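Local coordinates for protein fucose-binding lectin (Kordia periserrulae, PDB 6HTN) that binds fucose, held here as methyl alpha-L-fucopyranoside in pockets between the blades of a beta-propeller lectin, at residues 16-21 / 52-57; 40-45 / 78-83; 65-70 / 86-91. All blocks are in the same frame, centred on the assembly; numbering follows the deposited sequence.

Contact 1: residues 16-21 / 52-57. With MFU (methyl alpha-L-fucopyranoside), chain G.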
loop_
_atom_site.group_PDB
_atom_site.type_symbol
_atom_site.label_atom_id
_atom_site.label_comp_id
_atom_site.label_asym_id
_atom_site.label_seq_id
_atom_site.Cartn_x
_atom_site.Cartn_y
_atom_site.Cartn_z
ATOM N N ARG A 16 -21.573 10.272 -3.080
ATOM C CA ARG A 16 -21.128 9.177 -3.958
ATOM C C ARG A 16 -19.777 8.697 -3.420
ATOM O O ARG A 16 -18.826 9.527 -3.398
ATOM C CB ARG A 16 -21.076 9.518 -5.426
ATOM C CG ARG A 16 -22.419 9.944 -6.009
ATOM C CD ARG A 16 -23.352 8.722 -6.132
ATOM N NE ARG A 16 -24.640 9.118 -6.771
ATOM C CZ ARG A 16 -25.703 9.589 -6.148
ATOM N NH1 ARG A 16 -25.722 9.843 -4.878
ATOM N NH2 ARG A 16 -26.781 9.841 -6.859
ATOM N N ILE A 17 -19.687 7.446 -3.011
ATOM C CA ILE A 17 -18.482 6.877 -2.350
ATOM C C ILE A 17 -17.964 5.756 -3.233
ATOM O O ILE A 17 -18.714 4.773 -3.480
ATOM C CB ILE A 17 -18.797 6.427 -0.926
ATOM C CG1 ILE A 17 -19.546 7.458 -0.097
ATOM C CG2 ILE A 17 -17.540 5.920 -0.241
ATOM C CD1 ILE A 17 -18.813 8.815 0.038
ATOM N N TYR A 18 -16.719 5.814 -3.660
ATOM C CA TYR A 18 -16.099 4.883 -4.607
ATOM C C TYR A 18 -15.013 4.070 -3.911
ATOM O O TYR A 18 -14.158 4.651 -3.206
ATOM C CB TYR A 18 -15.518 5.642 -5.808
ATOM C CG TYR A 18 -16.570 6.434 -6.557
ATOM C CD1 TYR A 18 -17.378 5.819 -7.519
ATOM C CD2 TYR A 18 -16.837 7.741 -6.216
ATOM C CE1 TYR A 18 -18.405 6.531 -8.134
ATOM C CE2 TYR A 18 -17.840 8.453 -6.826
ATOM C CZ TYR A 18 -18.632 7.848 -7.785
ATOM O OH TYR A 18 -19.718 8.544 -8.309
ATOM N N SER A 19 -15.026 2.774 -4.140
ATOM C CA SER A 19 -14.024 1.869 -3.534
ATOM C C SER A 19 -13.782 0.657 -4.417
ATOM O O SER A 19 -14.576 0.349 -5.292
ATOM C CB SER A 19 -14.399 1.493 -2.150
ATOM O OG SER A 19 -15.633 0.718 -2.130
ATOM N N LEU A 20 -12.646 -0.006 -4.219
ATOM C CA LEU A 20 -12.230 -1.189 -5.003
ATOM C C LEU A 20 -12.632 -2.402 -4.196
ATOM O O LEU A 20 -12.157 -2.588 -3.045
ATOM C CB LEU A 20 -10.724 -1.158 -5.252
ATOM C CG LEU A 20 -10.198 -2.374 -5.997
ATOM C CD1 LEU A 20 -10.798 -2.482 -7.378
ATOM C CD2 LEU A 20 -8.691 -2.290 -6.052
ATOM N N GLN A 21 -13.491 -3.258 -4.741
ATOM C CA GLN A 21 -13.959 -4.449 -3.984
ATOM C C GLN A 21 -12.868 -5.530 -3.899
ATOM O O GLN A 21 -12.339 -5.951 -4.894
ATOM C CB GLN A 21 -15.219 -5.013 -4.627
ATOM C CG GLN A 21 -16.370 -4.023 -4.600
ATOM C CD GLN A 21 -17.536 -4.474 -5.456
ATOM O OE1 GLN A 21 -18.377 -5.265 -4.960
ATOM N NE2 GLN A 21 -17.587 -4.074 -6.713
ATOM N N ALA A 52 -10.091 4.859 -5.790
ATOM C CA ALA A 52 -10.492 5.853 -6.784
ATOM C C ALA A 52 -10.558 7.222 -6.118
ATOM O O ALA A 52 -10.957 7.340 -4.958
ATOM C CB ALA A 52 -11.795 5.436 -7.374
ATOM N N GLY A 53 -10.062 8.204 -6.806
ATOM C CA GLY A 53 -10.310 9.605 -6.450
ATOM C C GLY A 53 -11.503 10.089 -7.246
ATOM O O GLY A 53 -11.746 9.568 -8.341
ATOM N N ALA A 54 -12.261 10.987 -6.666
ATOM C CA ALA A 54 -13.472 11.459 -7.346
ATOM C C ALA A 54 -13.605 12.968 -7.223
ATOM O O ALA A 54 -13.286 13.533 -6.143
ATOM C CB ALA A 54 -14.662 10.743 -6.755
ATOM N N THR A 55 -14.247 13.545 -8.223
ATOM C CA THR A 55 -14.636 14.972 -8.189
ATOM C C THR A 55 -15.982 15.070 -8.919
ATOM O O THR A 55 -16.306 14.191 -9.735
ATOM C CB THR A 55 -13.521 15.852 -8.788
ATOM O OG1 THR A 55 -13.875 17.209 -8.424
ATOM C CG2 THR A 55 -13.314 15.656 -10.256
ATOM N N SER A 56 -16.723 16.136 -8.670
ATOM C CA SER A 56 -18.020 16.325 -9.350
ATOM C C SER A 56 -18.328 17.803 -9.428
ATOM O O SER A 56 -17.759 18.591 -8.661
ATOM C CB SER A 56 -19.102 15.572 -8.611
ATOM O OG SER A 56 -19.298 16.052 -7.308
ATOM N N TRP A 57 -19.217 18.164 -10.338
ATOM C CA TRP A 57 -19.667 19.579 -10.440
ATOM C C TRP A 57 -21.104 19.574 -10.966
ATOM O O TRP A 57 -21.473 18.687 -11.732
ATOM C CB TRP A 57 -18.755 20.366 -11.359
ATOM C CG TRP A 57 -18.736 19.953 -12.792
ATOM C CD1 TRP A 57 -19.467 20.486 -13.817
ATOM C CD2 TRP A 57 -17.948 18.923 -13.379
ATOM N NE1 TRP A 57 -19.155 19.902 -14.992
ATOM C CE2 TRP A 57 -18.208 18.922 -14.771
ATOM C CE3 TRP A 57 -16.995 18.026 -12.890
ATOM C CZ2 TRP A 57 -17.608 18.048 -15.656
ATOM C CZ3 TRP A 57 -16.380 17.189 -13.790
ATOM C CH2 TRP A 57 -16.675 17.183 -15.149
HETATM C C1 MFU G . -27.279 7.478 -9.684
HETATM C C2 MFU G . -26.101 6.518 -9.872
HETATM C C3 MFU G . -25.176 6.843 -10.997
HETATM C C4 MFU G . -24.611 8.234 -10.760
HETATM C C5 MFU G . -25.878 9.100 -10.645
HETATM C C6 MFU G . -25.464 10.566 -10.302
HETATM O O1 MFU G . -27.899 7.352 -10.916
HETATM O O2 MFU G . -26.644 5.192 -10.223
HETATM O O3 MFU G . -24.053 5.942 -11.133
HETATM O O4 MFU G . -23.946 8.330 -9.478
HETATM O O5 MFU G . -26.665 8.787 -9.489
HETATM C CM MFU G . -29.103 8.167 -10.943
HETATM O O HOH W 1 -11.128 4.657 -3.203
#

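Contact 2: residues 40-45 / 78-83. With MFU (methyl alpha-L-fucopyranoside), chain G; MFU (methyl alpha-L-fucopyranoside), chain H.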
loop_
_atom_site.group_PDB
_atom_site.type_symbol
_atom_site.label_atom_id
_atom_site.label_comp_id
_atom_site.label_asym_id
_atom_site.label_seq_id
_atom_site.Cartn_x
_atom_site.Cartn_y
_atom_site.Cartn_z
ATOM N N GLY A 40 -24.744 2.283 -6.874
ATOM C CA GLY A 40 -24.837 3.083 -8.079
ATOM C C GLY A 40 -24.533 2.320 -9.337
ATOM O O GLY A 40 -23.940 1.204 -9.285
ATOM N N ALA A 41 -24.831 2.892 -10.481
ATOM C CA ALA A 41 -24.693 2.283 -11.797
ATOM C C ALA A 41 -23.241 1.898 -12.124
ATOM O O ALA A 41 -23.012 1.031 -12.939
ATOM C CB ALA A 41 -25.291 3.172 -12.845
ATOM N N LEU A 42 -22.259 2.624 -11.549
ATOM C CA LEU A 42 -20.847 2.308 -11.866
ATOM C C LEU A 42 -20.489 0.895 -11.367
ATOM O O LEU A 42 -19.613 0.274 -11.941
ATOM C CB LEU A 42 -19.947 3.388 -11.251
ATOM C CG LEU A 42 -18.443 3.126 -11.332
ATOM C CD1 LEU A 42 -17.684 4.468 -11.477
ATOM C CD2 LEU A 42 -17.975 2.374 -10.077
ATOM N N THR A 43 -21.169 0.457 -10.313
ATOM C CA THR A 43 -20.812 -0.777 -9.564
ATOM C C THR A 43 -20.630 -1.962 -10.499
ATOM O O THR A 43 -21.533 -2.253 -11.325
ATOM C CB THR A 43 -21.866 -1.078 -8.526
ATOM O OG1 THR A 43 -21.901 0.000 -7.609
ATOM C CG2 THR A 43 -21.627 -2.372 -7.773
ATOM N N ASN A 44 -19.496 -2.669 -10.341
ATOM C CA ASN A 44 -19.172 -3.958 -11.003
ATOM C C ASN A 44 -18.892 -3.774 -12.490
ATOM O O ASN A 44 -18.709 -4.807 -13.151
ATOM C CB ASN A 44 -20.245 -5.015 -10.698
ATOM C CG ASN A 44 -20.108 -5.492 -9.274
ATOM O OD1 ASN A 44 -19.034 -5.408 -8.653
ATOM N ND2 ASN A 44 -21.182 -6.046 -8.710
ATOM N N GLN A 45 -18.829 -2.565 -13.033
ATOM C CA GLN A 45 -18.546 -2.404 -14.459
ATOM C C GLN A 45 -17.057 -2.414 -14.771
ATOM O O GLN A 45 -16.683 -2.804 -15.887
ATOM C CB GLN A 45 -19.130 -1.130 -15.046
ATOM C CG GLN A 45 -20.639 -1.071 -15.097
ATOM C CD GLN A 45 -21.060 0.062 -16.031
ATOM O OE1 GLN A 45 -20.636 0.134 -17.187
ATOM N NE2 GLN A 45 -21.799 1.027 -15.490
ATOM N N ILE A 78 -7.001 5.317 -15.213
ATOM C CA ILE A 78 -8.304 5.238 -15.920
ATOM C C ILE A 78 -9.190 6.353 -15.396
ATOM O O ILE A 78 -9.164 6.659 -14.189
ATOM C CB ILE A 78 -8.960 3.859 -15.775
ATOM C CG1 ILE A 78 -9.321 3.515 -14.335
ATOM C CG2 ILE A 78 -8.058 2.801 -16.369
ATOM C CD1 ILE A 78 -10.215 2.274 -14.225
ATOM N N GLU A 79 -9.947 6.968 -16.297
ATOM C CA GLU A 79 -10.904 8.023 -15.974
ATOM C C GLU A 79 -12.311 7.495 -16.329
ATOM O O GLU A 79 -12.475 7.126 -17.486
ATOM C CB GLU A 79 -10.592 9.281 -16.757
ATOM C CG GLU A 79 -11.650 10.373 -16.540
ATOM C CD GLU A 79 -11.447 11.623 -17.383
ATOM O OE1 GLU A 79 -11.120 11.466 -18.596
ATOM O OE2 GLU A 79 -11.694 12.747 -16.844
ATOM N N LEU A 80 -13.192 7.495 -15.378
ATOM C CA LEU A 80 -14.612 7.106 -15.571
ATOM C C LEU A 80 -15.491 8.341 -15.399
ATOM O O LEU A 80 -15.330 9.130 -14.441
ATOM C CB LEU A 80 -14.968 5.981 -14.624
ATOM C CG LEU A 80 -14.067 4.769 -14.773
ATOM C CD1 LEU A 80 -14.281 3.834 -13.584
ATOM C CD2 LEU A 80 -14.238 4.041 -16.104
ATOM N N CYS A 81 -16.388 8.535 -16.351
ATOM C CA CYS A 81 -17.161 9.790 -16.476
ATOM C C CYS A 81 -18.669 9.525 -16.443
ATOM O O CYS A 81 -19.127 8.619 -17.169
ATOM C CB CYS A 81 -16.876 10.440 -17.812
ATOM S SG CYS A 81 -15.109 10.641 -18.166
ATOM N N TRP A 82 -19.376 10.387 -15.765
ATOM C CA TRP A 82 -20.854 10.468 -15.766
ATOM C C TRP A 82 -21.237 11.898 -16.099
ATOM O O TRP A 82 -20.834 12.820 -15.366
ATOM C CB TRP A 82 -21.405 10.065 -14.426
ATOM C CG TRP A 82 -22.903 10.144 -14.305
ATOM C CD1 TRP A 82 -23.665 11.224 -13.996
ATOM C CD2 TRP A 82 -23.799 9.033 -14.484
ATOM N NE1 TRP A 82 -24.996 10.860 -13.985
ATOM C CE2 TRP A 82 -25.097 9.537 -14.297
ATOM C CE3 TRP A 82 -23.618 7.706 -14.847
ATOM C CZ2 TRP A 82 -26.213 8.690 -14.360
ATOM C CZ3 TRP A 82 -24.723 6.877 -14.912
ATOM C CH2 TRP A 82 -26.003 7.379 -14.684
ATOM N N ASP A 83 -22.086 12.089 -17.116
ATOM C CA ASP A 83 -22.610 13.425 -17.495
ATOM C C ASP A 83 -24.134 13.483 -17.431
ATOM O O ASP A 83 -24.676 14.583 -17.336
ATOM C CB ASP A 83 -22.145 13.839 -18.892
ATOM C CG ASP A 83 -20.649 14.026 -19.009
ATOM O OD1 ASP A 83 -20.075 14.667 -18.081
ATOM O OD2 ASP A 83 -20.093 13.620 -20.034
HETATM C C1 MFU G . -27.279 7.478 -9.684
HETATM C C2 MFU G . -26.101 6.518 -9.872
HETATM C C3 MFU G . -25.176 6.843 -10.997
HETATM C C4 MFU G . -24.611 8.234 -10.760
HETATM C C5 MFU G . -25.878 9.100 -10.645
HETATM C C6 MFU G . -25.464 10.566 -10.302
HETATM O O1 MFU G . -27.899 7.352 -10.916
HETATM O O2 MFU G . -26.644 5.192 -10.223
HETATM O O3 MFU G . -24.053 5.942 -11.133
HETATM O O4 MFU G . -23.946 8.330 -9.478
HETATM O O5 MFU G . -26.665 8.787 -9.489
HETATM C CM MFU G . -29.103 8.167 -10.943
HETATM C C1 MFU H . -14.762 14.390 -21.130
HETATM C C2 MFU H . -13.561 13.511 -20.787
HETATM C C3 MFU H . -12.391 14.425 -20.434
HETATM C C4 MFU H . -12.772 15.286 -19.271
HETATM C C5 MFU H . -13.997 16.143 -19.691
HETATM C C6 MFU H . -14.450 17.033 -18.560
HETATM O O1 MFU H . -14.401 15.069 -22.346
HETATM O O2 MFU H . -13.276 12.710 -21.938
HETATM O O3 MFU H . -11.238 13.615 -20.186
HETATM O O4 MFU H . -13.167 14.544 -18.123
HETATM O O5 MFU H . -15.097 15.203 -20.021
HETATM C CM MFU H . -15.481 15.966 -22.661
#

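Contact 3: residues 65-70 / 86-91. With MFU (methyl alpha-L-fucopyranoside), chain H; MFU (methyl alpha-L-fucopyranoside), chain G.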
loop_
_atom_site.group_PDB
_atom_site.type_symbol
_atom_site.label_atom_id
_atom_site.label_comp_id
_atom_site.label_asym_id
_atom_site.label_seq_id
_atom_site.Cartn_x
_atom_site.Cartn_y
_atom_site.Cartn_z
ATOM N N HIS A 65 -22.179 16.161 -12.833
ATOM C CA HIS A 65 -21.150 15.504 -13.643
ATOM C C HIS A 65 -20.141 14.926 -12.648
ATOM O O HIS A 65 -19.816 15.639 -11.667
ATOM C CB HIS A 65 -20.423 16.486 -14.563
ATOM C CG HIS A 65 -21.364 17.143 -15.518
ATOM N ND1 HIS A 65 -21.385 16.760 -16.840
ATOM C CD2 HIS A 65 -22.277 18.124 -15.338
ATOM C CE1 HIS A 65 -22.344 17.503 -17.461
ATOM N NE2 HIS A 65 -22.915 18.306 -16.559
ATOM N N ILE A 66 -19.724 13.689 -12.871
ATOM C CA ILE A 66 -18.791 13.033 -11.922
ATOM C C ILE A 66 -17.620 12.497 -12.724
ATOM O O ILE A 66 -17.766 11.987 -13.831
ATOM C CB ILE A 66 -19.486 11.902 -11.140
ATOM C CG1 ILE A 66 -20.761 12.355 -10.456
ATOM C CG2 ILE A 66 -18.510 11.265 -10.161
ATOM C CD1 ILE A 66 -21.594 11.239 -9.841
ATOM N N ARG A 67 -16.412 12.615 -12.153
ATOM C CA ARG A 67 -15.221 12.011 -12.734
ATOM C C ARG A 67 -14.508 11.225 -11.634
ATOM O O ARG A 67 -14.307 11.750 -10.537
ATOM C CB ARG A 67 -14.300 13.090 -13.319
ATOM C CG ARG A 67 -14.901 13.891 -14.466
ATOM C CD ARG A 67 -15.063 13.054 -15.698
ATOM N NE ARG A 67 -15.593 13.823 -16.851
ATOM C CZ ARG A 67 -16.876 14.036 -17.073
ATOM N NH1 ARG A 67 -17.825 13.601 -16.254
ATOM N NH2 ARG A 67 -17.205 14.728 -18.159
ATOM N N VAL A 68 -14.168 9.988 -11.954
ATOM C CA VAL A 68 -13.527 9.040 -11.013
ATOM C C VAL A 68 -12.234 8.579 -11.668
ATOM O O VAL A 68 -12.215 8.264 -12.861
ATOM C CB VAL A 68 -14.492 7.842 -10.760
ATOM C CG1 VAL A 68 -13.901 6.793 -9.915
ATOM C CG2 VAL A 68 -15.773 8.309 -10.156
ATOM N N TYR A 69 -11.158 8.536 -10.893
ATOM C CA TYR A 69 -9.793 8.227 -11.355
ATOM C C TYR A 69 -9.188 7.102 -10.519
ATOM O O TYR A 69 -9.172 7.190 -9.287
ATOM C CB TYR A 69 -8.914 9.497 -11.281
ATOM C CG TYR A 69 -9.441 10.654 -12.095
ATOM C CD1 TYR A 69 -9.159 10.740 -13.449
ATOM C CD2 TYR A 69 -10.314 11.569 -11.531
ATOM C CE1 TYR A 69 -9.703 11.767 -14.216
ATOM C CE2 TYR A 69 -10.880 12.579 -12.284
ATOM C CZ TYR A 69 -10.588 12.665 -13.634
ATOM O OH TYR A 69 -11.197 13.629 -14.403
ATOM N N ALA A 70 -8.716 6.066 -11.183
ATOM C CA ALA A 70 -8.110 4.908 -10.529
ATOM C C ALA A 70 -6.967 4.411 -11.368
ATOM O O ALA A 70 -6.757 4.894 -12.467
ATOM C CB ALA A 70 -9.140 3.804 -10.323
ATOM N N LYS A 86 -24.995 7.585 -18.194
ATOM C CA LYS A 86 -24.169 6.379 -18.378
ATOM C C LYS A 86 -22.717 6.694 -18.005
ATOM O O LYS A 86 -22.250 7.823 -18.232
ATOM C CB LYS A 86 -24.200 5.837 -19.800
ATOM C CG LYS A 86 -23.708 6.769 -20.876
ATOM C CD LYS A 86 -24.114 6.314 -22.316
ATOM N N TRP A 87 -22.013 5.685 -17.548
ATOM C CA TRP A 87 -20.564 5.810 -17.310
ATOM C C TRP A 87 -19.807 5.490 -18.579
ATOM O O TRP A 87 -20.104 4.482 -19.256
ATOM C CB TRP A 87 -20.154 4.874 -16.180
ATOM C CG TRP A 87 -20.649 5.345 -14.863
ATOM C CD1 TRP A 87 -21.768 4.975 -14.214
ATOM C CD2 TRP A 87 -20.019 6.328 -14.012
ATOM N NE1 TRP A 87 -21.910 5.645 -13.043
ATOM C CE2 TRP A 87 -20.820 6.486 -12.883
ATOM C CE3 TRP A 87 -18.831 7.077 -14.111
ATOM C CZ2 TRP A 87 -20.518 7.355 -11.847
ATOM C CZ3 TRP A 87 -18.517 7.917 -13.079
ATOM C CH2 TRP A 87 -19.314 8.062 -11.960
ATOM N N TYR A 88 -18.775 6.266 -18.869
ATOM C CA TYR A 88 -17.893 6.000 -20.015
ATOM C C TYR A 88 -16.444 6.320 -19.650
ATOM O O TYR A 88 -16.184 7.117 -18.712
ATOM C CB TYR A 88 -18.373 6.779 -21.238
ATOM C CG TYR A 88 -18.258 8.279 -21.125
ATOM C CD1 TYR A 88 -17.105 8.929 -21.517
ATOM C CD2 TYR A 88 -19.295 9.052 -20.648
ATOM C CE1 TYR A 88 -16.972 10.297 -21.397
ATOM C CE2 TYR A 88 -19.197 10.426 -20.551
ATOM C CZ TYR A 88 -18.030 11.060 -20.941
ATOM O OH TYR A 88 -17.911 12.418 -20.825
ATOM N N SER A 89 -15.525 5.697 -20.384
ATOM C CA SER A 89 -14.082 5.928 -20.190
ATOM C C SER A 89 -13.705 7.273 -20.808
ATOM O O SER A 89 -14.013 7.508 -21.975
ATOM C CB SER A 89 -13.273 4.804 -20.755
ATOM O OG SER A 89 -11.884 5.092 -20.665
ATOM N N GLY A 90 -13.099 8.167 -20.031
ATOM C CA GLY A 90 -12.702 9.492 -20.509
ATOM C C GLY A 90 -11.407 9.554 -21.273
ATOM O O GLY A 90 -10.660 8.583 -21.349
ATOM N N ALA A 91 -11.092 10.729 -21.791
ATOM C CA ALA A 91 -9.896 11.000 -22.589
ATOM C C ALA A 91 -8.592 10.734 -21.835
ATOM O O ALA A 91 -7.581 10.397 -22.472
ATOM C CB ALA A 91 -9.939 12.404 -23.129
HETATM C C1 MFU H . -14.762 14.390 -21.130
HETATM C C2 MFU H . -13.561 13.511 -20.787
HETATM C C3 MFU H . -12.391 14.425 -20.434
HETATM C C4 MFU H . -12.772 15.286 -19.271
HETATM C C5 MFU H . -13.997 16.143 -19.691
HETATM C C6 MFU H . -14.450 17.033 -18.560
HETATM O O1 MFU H . -14.401 15.069 -22.346
HETATM O O2 MFU H . -13.276 12.710 -21.938
HETATM O O3 MFU H . -11.238 13.615 -20.186
HETATM O O4 MFU H . -13.167 14.544 -18.123
HETATM O O5 MFU H . -15.097 15.203 -20.021
HETATM C CM MFU H . -15.481 15.966 -22.661
HETATM C C1 MFU G . -27.279 7.478 -9.684
HETATM C C2 MFU G . -26.101 6.518 -9.872
HETATM C C3 MFU G . -25.176 6.843 -10.997
HETATM C C4 MFU G . -24.611 8.234 -10.760
HETATM C C5 MFU G . -25.878 9.100 -10.645
HETATM C C6 MFU G . -25.464 10.566 -10.302
HETATM O O1 MFU G . -27.899 7.352 -10.916
HETATM O O2 MFU G . -26.644 5.192 -10.223
HETATM O O3 MFU G . -24.053 5.942 -11.133
HETATM O O4 MFU G . -23.946 8.330 -9.478
HETATM O O5 MFU G . -26.665 8.787 -9.489
HETATM C CM MFU G . -29.103 8.167 -10.943
#

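Contact 1: residues 16-21 / 52-57
Y18 lies against two alanines of residues 52-57. Its CB meets the methyl group of A52, with Y18 CB and A52 CB 4.0 Å apart. The ring also meets the second alanine, whose methyl comes to it obliquely. Y18 CD2 is 3.7 Å from A54 CB, and CE2 of the ring is only slightly farther from that methyl. CG of Y18 is anti to the carbonyl carbon (chi1 -59°), which brings the ring beside A54 while CB stays on A52. Its hydroxyl is hydrogen-bonded to E29 on the adjacent strand 27-32.

The backbones are linked through one water. It donates to Y18 O and accepts from A52 N, at 3.0 Å from Y18 O and 2.8 Å from A52 N.

Strand 13-20 belongs to one four-stranded antiparallel blade and strand 53-58 to the next. The contact is therefore packing between consecutive blades of the propeller. I66 and V68 of strand 64-71 also touch Y18.

Two residues before Y18, R16 turns the end of its side chain away from residues 52-57 and grips the fucoside of chain G. R16 NE donates to fucoside O4 at 2.9 Å. R16 NH2 donates to the ring oxygen O5 at 2.8 Å, with an angle of 161°. The sugar thus sits at the edge of the guanidinium. A salt bridge from NH2 to D33 helps hold that group in place.

Contact 2: residues 40-45 / 78-83
A41 and W82 meet at the fucoside of chain G. The methyl group of A41 comes obliquely to the indole, with A41 CB 4.3 Å from W82 CZ3. The sugar lies over one face of the same indole. Fucoside C4 sits 3.7 Å above the ring plane, over its centre, and C3 and C5 lie close to the six-membered ring. This is CH-pi packing. The methyl carbon C6 of the sugar is 3.7 Å from W82 NE1. CG of W82 is anti to the backbone N (chi1 179°), and the side chain extends toward residues 40-45 with its face to the sugar.

From the other segment, A41 N donates to fucoside O2 at 2.9 Å. A longer, weak bond goes from the same N-H to O3. The CB of A41 also lies near both hydroxyl oxygens.

Next to this pair, L42 packs on L80. L42 is modelled in two conformers, so the finer detail of that packing is doubtful.

The loop holds its own shape. G40 to T43 is a type I turn, and L42 to Q45 is a type II turn. G40 O accepts from both T43 N and T43 OG1, which arrive from the same face of its plane. Q45 NE2 donates to A41 O at 2.8 Å, from above the carbonyl plane. E29 receives a bond from L42 N and ties the loop to strand 27-32.

E79, on the same strand as W82, serves a different sugar. Its two carboxylate oxygens each accept a hydroxyl of the fucoside of chain H, OE1 from O3 and OE2 from O4. Strand 77-82 thus contributes to two fucose sites, as expected where pockets lie between successive blades of a propeller lectin.

Contact 3: residues 65-70 / 86-91
Strands 65-70 and 87-89 approach to 9.3 Å between their axes, with 48° between their N-to-C directions. They are not paired with each other. Strand 77-82 runs between them in the sheet, and the side chains bridge the gap.

W87 has the largest share of the contact. The far end of its six-membered ring reaches I66 and V68. I66 CG2 lies at the ring edge, 3.8 Å from W87 CH2. CG2 of V68 approaches obliquely, touching both CH2 and CZ3. CG of W87 is anti to the carbonyl carbon, and the indole swings back toward residues 65-70. At another edge of the ring, W87 NE1 donates to O3 of the fucoside of chain G at 2.9 Å, in a nearly straight bond. The same indole therefore packs on I66 and V68 of its own blade and binds the fucoside of chain G.

R67 starts away from residues 86-91, but its bend at chi2 (-69°) brings the guanidinium back. R67 NE donates to O4 of the fucoside of chain H at 2.8 Å, and R67 NH2 donates to its O5 at 2.9 Å. R67 NH1 turns the other way, to the backbone oxygen of I66, at 2.9 Å. Three nitrogens thus have hydrogen-bond partners, which fixes the group's rotation. Y88 crosses it with the ring plane 65° from the guanidinium plane. Its OH is 3.6 Å from R67 NH2, and its hydrogen-bond partner is D83, which also forms a salt bridge with R67. A91 N donates to O2 of the same sugar.

Within the blade, strand 64-71 pairs with strand 53-58 on one side and strand 77-82 on the other. Y18 of strand 13-20, in the preceding blade, touches I66, V68 and W87. I116 of strand 114-121, in the following blade, touches R67.

From the N terminus, strand 13-20 of the first blade enters contact 1, which closes a loop at residues 52-57, the start of the second blade. Residues 40-45 lie inside that loop. They open contact 2, which closes at 78-83, so contacts 1 and 2 cross. Contact 3 opens at 65-70, after contact 1 has closed, and closes at 86-91, so it crosses contact 2 and follows contact 1 in series. Contacts 1 and 2 tie the first blade to the second. Contact 3 lies within the second blade. All three reach the fucoside of chain G, and contacts 2 and 3 also reach that of chain H.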